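PDB 4V33: polysaccharide deacetylase-like protein from Bacillus anthracis, which is a putative zinc-binding polysaccharide deacetylase, probably one of two needed for osmotic stability and cell shape maintenance of the bacterium. Local coordinates for residues A[71-82]-A[114-125]. Sequence-based numbering, arbitrary orientation.
Sequences TLTEVQYKIWRT and RGEFQIEAIGIK
Trp80 lays its indole over the aliphatic start of Gln118, whose CB stands 3.7 Å from the centroid of the six-membered ring, a CH-pi contact 18° off the ring normal. The indole is brought there by a chi1 of 69°, which sets CG between the backbone N and the carbonyl carbon. Past CB the glutamine continues as an extended chain, its amide plane turned obliquely to the indole, and NE2 donates a nearly straight hydrogen bond (165°) to Thr82 OG1, 3.0 Å away. That hydroxyl in turn donates to the anti lone pair of Glu116 OE1, 2.6 Å from OG1, giving a short polar chain that crosses between the strands at this end; Glu116 OE2 also pairs with Lys195. Glu120 comes to the indole from another direction: its OE2 lies at the ring edge, 3.7 Å from Trp80 CH2, and forms a salt bridge with Lys86. Its OE1 makes a long salt bridge to Lys78 NZ (4.0 Å), and a water joins the two groups more closely. Strands 74-81 and 115-124 are the central antiparallel pair of a four-stranded sheet, consistent with the protein's fibronectin type III domain. On the face opposite Trp80, Tyr77, Ile79, Ile119 and Ala121 enter the hydrophobic interior, where strands 60-66 and 103-106 pack against this face. Near the other end a classic beta bulge sets Thr73 and Glu74 against Ile124, whose CG1 lies 3.7 Å from Glu74 OE1, while Glu74 OE2 accepts from Gln76 NE2 and bonds to Ser93. Beyond it, Lys125 bends at chi2 and chi3 to bring NZ 3.0 Å from Thr71 O, in the carbonyl plane, while also pairing with Asp70.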
loop_
_atom_site.group_PDB
_atom_site.type_symbol
_atom_site.label_atom_id
_atom_site.label_comp_id
_atom_site.label_asym_id
_atom_site.label_seq_id
_atom_site.Cartn_x
_atom_site.Cartn_y
_atom_site.Cartn_z
ATOM N N THR A 71 -35.049 24.316 -4.493
ATOM C CA THR A 71 -35.188 24.440 -5.942
ATOM C C THR A 71 -33.895 24.994 -6.525
ATOM O O THR A 71 -33.455 26.070 -6.127
ATOM C CB THR A 71 -36.323 25.412 -6.309
ATOM O OG1 THR A 71 -37.586 24.840 -5.947
ATOM C CG2 THR A 71 -36.317 25.711 -7.803
ATOM N N LEU A 72 -33.295 24.275 -7.468
ATOM C CA LEU A 72 -32.009 24.681 -8.030
ATOM C C LEU A 72 -32.006 24.755 -9.549
ATOM O O LEU A 72 -32.749 24.041 -10.220
ATOM C CB LEU A 72 -30.922 23.683 -7.616
ATOM C CG LEU A 72 -30.644 23.438 -6.134
ATOM C CD1 LEU A 72 -29.596 22.352 -5.979
ATOM C CD2 LEU A 72 -30.194 24.729 -5.454
ATOM N N THR A 73 -31.135 25.602 -10.089
ATOM C CA THR A 73 -30.925 25.642 -11.530
ATOM C C THR A 73 -29.643 24.911 -11.898
ATOM O O THR A 73 -29.464 24.490 -13.040
ATOM C CB THR A 73 -30.849 27.082 -12.064
ATOM O OG1 THR A 73 -29.850 27.813 -11.342
ATOM C CG2 THR A 73 -32.190 27.777 -11.906
ATOM N N GLU A 74 -28.759 24.735 -10.920
ATOM C CA GLU A 74 -27.430 24.211 -11.191
ATOM C C GLU A 74 -26.844 23.565 -9.945
ATOM O O GLU A 74 -27.144 23.974 -8.826
ATOM C CB GLU A 74 -26.540 25.380 -11.648
ATOM C CG GLU A 74 -25.082 25.059 -11.923
ATOM C CD GLU A 74 -24.271 26.310 -12.230
ATOM O OE1 GLU A 74 -24.854 27.420 -12.209
ATOM O OE2 GLU A 74 -23.053 26.182 -12.491
ATOM N N VAL A 75 -26.015 22.546 -10.144
ATOM C CA VAL A 75 -25.200 21.993 -9.071
ATOM C C VAL A 75 -23.748 22.122 -9.496
ATOM O O VAL A 75 -23.399 21.809 -10.633
ATOM C CB VAL A 75 -25.534 20.508 -8.797
ATOM C CG1 VAL A 75 -24.475 19.864 -7.904
ATOM C CG2 VAL A 75 -26.916 20.391 -8.160
ATOM N N GLN A 76 -22.902 22.609 -8.597
ATOM C CA GLN A 76 -21.470 22.639 -8.879
ATOM C C GLN A 76 -20.755 21.638 -8.009
ATOM O O GLN A 76 -20.915 21.645 -6.789
ATOM C CB GLN A 76 -20.897 24.039 -8.655
ATOM C CG GLN A 76 -21.546 25.083 -9.550
ATOM C CD GLN A 76 -20.835 26.422 -9.524
ATOM O OE1 GLN A 76 -19.960 26.664 -8.692
ATOM N NE2 GLN A 76 -21.217 27.301 -10.436
ATOM N N TYR A 77 -19.971 20.772 -8.645
ATOM C CA TYR A 77 -19.225 19.741 -7.939
ATOM C C TYR A 77 -17.760 20.125 -7.868
ATOM O O TYR A 77 -17.074 20.159 -8.893
ATOM C CB TYR A 77 -19.327 18.401 -8.673
ATOM C CG TYR A 77 -20.723 17.845 -8.842
ATOM C CD1 TYR A 77 -21.282 17.025 -7.875
ATOM C CD2 TYR A 77 -21.463 18.110 -9.987
ATOM C CE1 TYR A 77 -22.557 16.488 -8.029
ATOM C CE2 TYR A 77 -22.744 17.574 -10.155
ATOM C CZ TYR A 77 -23.279 16.765 -9.168
ATOM O OH TYR A 77 -24.542 16.224 -9.315
ATOM N N LYS A 78 -17.278 20.415 -6.665
ATOM C CA LYS A 78 -15.862 20.685 -6.474
ATOM C C LYS A 78 -15.183 19.346 -6.232
ATOM O O LYS A 78 -15.550 18.617 -5.309
ATOM C CB LYS A 78 -15.621 21.613 -5.283
ATOM C CG LYS A 78 -14.140 21.936 -5.071
ATOM C CD LYS A 78 -13.895 22.667 -3.755
ATOM C CE LYS A 78 -14.494 24.055 -3.784
ATOM N NZ LYS A 78 -14.162 24.827 -2.540
ATOM N N ILE A 79 -14.210 19.023 -7.072
ATOM C CA ILE A 79 -13.600 17.700 -7.033
ATOM C C ILE A 79 -12.090 17.822 -7.025
ATOM O O ILE A 79 -11.510 18.643 -7.750
ATOM C CB ILE A 79 -14.038 16.844 -8.239
ATOM C CG1 ILE A 79 -15.565 16.733 -8.276
ATOM C CG2 ILE A 79 -13.402 15.455 -8.181
ATOM C CD1 ILE A 79 -16.101 15.890 -9.416
ATOM N N TRP A 80 -11.456 17.014 -6.181
ATOM C CA TRP A 80 -10.006 16.914 -6.184
ATOM C C TRP A 80 -9.571 15.520 -5.787
ATOM O O TRP A 80 -10.315 14.777 -5.146
ATOM C CB TRP A 80 -9.372 17.943 -5.247
ATOM C CG TRP A 80 -9.590 17.712 -3.780
ATOM C CD1 TRP A 80 -8.725 17.115 -2.905
ATOM C CD2 TRP A 80 -10.723 18.120 -3.006
ATOM N NE1 TRP A 80 -9.260 17.113 -1.639
ATOM C CE2 TRP A 80 -10.484 17.726 -1.674
ATOM C CE3 TRP A 80 -11.921 18.778 -3.311
ATOM C CZ2 TRP A 80 -11.400 17.964 -0.649
ATOM C CZ3 TRP A 80 -12.828 19.014 -2.292
ATOM C CH2 TRP A 80 -12.561 18.605 -0.978
ATOM N N ARG A 81 -8.350 15.170 -6.171
ATOM C CA ARG A 81 -7.760 13.916 -5.726
ATOM C C ARG A 81 -7.161 14.133 -4.361
ATOM O O ARG A 81 -6.353 15.039 -4.182
ATOM C CB ARG A 81 -6.635 13.508 -6.659
ATOM C CG ARG A 81 -7.101 12.956 -7.949
ATOM C CD ARG A 81 -5.956 12.415 -8.775
ATOM N NE ARG A 81 -5.359 11.201 -8.226
ATOM C CZ ARG A 81 -4.134 11.137 -7.712
ATOM N NH1 ARG A 81 -3.382 12.223 -7.656
ATOM N NH2 ARG A 81 -3.659 9.986 -7.255
ATOM N N THR A 82 -7.536 13.286 -3.412
ATOM C CA THR A 82 -7.016 13.383 -2.054
ATOM C C THR A 82 -5.487 13.458 -2.045
ATOM O O THR A 82 -4.896 14.263 -1.316
ATOM C CB THR A 82 -7.490 12.195 -1.225
ATOM O OG1 THR A 82 -8.923 12.232 -1.156
ATOM C CG2 THR A 82 -6.913 12.247 0.178
ATOM N N ARG A 114 -5.607 8.004 -10.602
ATOM C CA ARG A 114 -6.610 7.193 -9.926
ATOM C C ARG A 114 -6.567 7.432 -8.416
ATOM O O ARG A 114 -5.951 8.391 -7.945
ATOM C CB ARG A 114 -6.395 5.717 -10.283
ATOM C CG ARG A 114 -6.491 5.471 -11.787
ATOM C CD ARG A 114 -6.238 4.014 -12.171
ATOM N NE ARG A 114 -7.154 3.120 -11.481
ATOM C CZ ARG A 114 -8.393 2.865 -11.887
ATOM N NH1 ARG A 114 -8.870 3.447 -12.982
ATOM N NH2 ARG A 114 -9.161 2.039 -11.190
ATOM N N GLY A 115 -7.233 6.577 -7.654
ATOM C CA GLY A 115 -7.325 6.777 -6.220
ATOM C C GLY A 115 -8.617 7.436 -5.775
ATOM O O GLY A 115 -9.618 7.432 -6.496
ATOM N N GLU A 116 -8.589 7.989 -4.566
ATOM C CA GLU A 116 -9.754 8.646 -3.981
ATOM C C GLU A 116 -9.903 10.081 -4.480
ATOM O O GLU A 116 -8.950 10.875 -4.467
ATOM C CB GLU A 116 -9.649 8.644 -2.459
ATOM C CG GLU A 116 -10.875 9.201 -1.738
ATOM C CD GLU A 116 -10.637 9.329 -0.253
ATOM O OE1 GLU A 116 -9.958 10.289 0.162
ATOM O OE2 GLU A 116 -11.106 8.459 0.503
ATOM N N PHE A 117 -11.108 10.393 -4.935
ATOM C CA PHE A 117 -11.471 11.749 -5.320
ATOM C C PHE A 117 -12.539 12.237 -4.353
ATOM O O PHE A 117 -13.557 11.576 -4.172
ATOM C CB PHE A 117 -12.051 11.766 -6.734
ATOM C CG PHE A 117 -11.061 11.427 -7.816
ATOM C CD1 PHE A 117 -10.675 10.111 -8.043
ATOM C CD2 PHE A 117 -10.545 12.424 -8.630
ATOM C CE1 PHE A 117 -9.780 9.798 -9.051
ATOM C CE2 PHE A 117 -9.658 12.113 -9.651
ATOM C CZ PHE A 117 -9.262 10.799 -9.851
ATOM N N GLN A 118 -12.313 13.395 -3.737
ATOM C CA GLN A 118 -13.335 14.007 -2.893
ATOM C C GLN A 118 -14.262 14.893 -3.716
ATOM O O GLN A 118 -13.838 15.491 -4.710
ATOM C CB GLN A 118 -12.685 14.788 -1.745
ATOM C CG GLN A 118 -11.986 13.843 -0.770
ATOM C CD GLN A 118 -11.403 14.527 0.441
ATOM O OE1 GLN A 118 -12.103 15.231 1.172
ATOM N NE2 GLN A 118 -10.111 14.314 0.674
ATOM N N ILE A 119 -15.531 14.943 -3.312
ATOM C CA ILE A 119 -16.558 15.682 -4.030
ATOM C C ILE A 119 -17.347 16.540 -3.041
ATOM O O ILE A 119 -17.906 16.020 -2.079
ATOM C CB ILE A 119 -17.549 14.730 -4.749
ATOM C CG1 ILE A 119 -16.801 13.744 -5.655
ATOM C CG2 ILE A 119 -18.585 15.537 -5.546
ATOM C CD1 ILE A 119 -17.661 12.578 -6.144
ATOM N N GLU A 120 -17.381 17.851 -3.274
ATOM C CA GLU A 120 -18.228 18.753 -2.498
ATOM C C GLU A 120 -19.213 19.402 -3.444
ATOM O O GLU A 120 -18.809 20.071 -4.396
ATOM C CB GLU A 120 -17.424 19.872 -1.845
ATOM C CG GLU A 120 -16.422 19.473 -0.798
ATOM C CD GLU A 120 -15.770 20.700 -0.165
ATOM O OE1 GLU A 120 -15.975 21.826 -0.686
ATOM O OE2 GLU A 120 -15.068 20.545 0.851
ATOM N N ALA A 121 -20.500 19.231 -3.173
ATOM C CA ALA A 121 -21.528 19.790 -4.041
ATOM C C ALA A 121 -22.209 20.994 -3.414
ATOM O O ALA A 121 -22.546 20.982 -2.233
ATOM C CB ALA A 121 -22.558 18.737 -4.373
ATOM N N ILE A 122 -22.401 22.033 -4.221
ATOM C CA ILE A 122 -23.228 23.170 -3.843
ATOM C C ILE A 122 -24.287 23.371 -4.907
ATOM O O ILE A 122 -24.119 22.942 -6.046
ATOM C CB ILE A 122 -22.413 24.482 -3.671
ATOM C CG1 ILE A 122 -21.862 24.980 -5.013
ATOM C CG2 ILE A 122 -21.319 24.305 -2.625
ATOM C CD1 ILE A 122 -21.117 26.306 -4.913
ATOM N N GLY A 123 -25.397 23.994 -4.523
ATOM C CA GLY A 123 -26.450 24.287 -5.472
ATOM C C GLY A 123 -26.498 25.771 -5.768
ATOM O O GLY A 123 -26.092 26.586 -4.937
ATOM N N ILE A 124 -26.983 26.122 -6.955
ATOM C CA ILE A 124 -27.175 27.521 -7.324
ATOM C C ILE A 124 -28.643 27.750 -7.644
ATOM O O ILE A 124 -29.217 27.023 -8.458
ATOM C CB ILE A 124 -26.361 27.899 -8.578
ATOM C CG1 ILE A 124 -24.955 27.288 -8.533
ATOM C CG2 ILE A 124 -26.328 29.426 -8.756
ATOM C CD1 ILE A 124 -24.095 27.808 -7.413
ATOM N N LYS A 125 -29.251 28.753 -7.009
ATOM C CA LYS A 125 -30.638 29.129 -7.301
ATOM C C LYS A 125 -30.698 30.021 -8.541
ATOM O O LYS A 125 -29.667 30.501 -9.025
ATOM C CB LYS A 125 -31.265 29.891 -6.126
ATOM C CG LYS A 125 -31.030 29.304 -4.745
ATOM C CD LYS A 125 -32.034 28.233 -4.383
ATOM C CE LYS A 125 -33.443 28.787 -4.221
ATOM N NZ LYS A 125 -34.359 27.689 -3.805
HETATM O O HOH W 1 -14.626 24.078 -0.066
#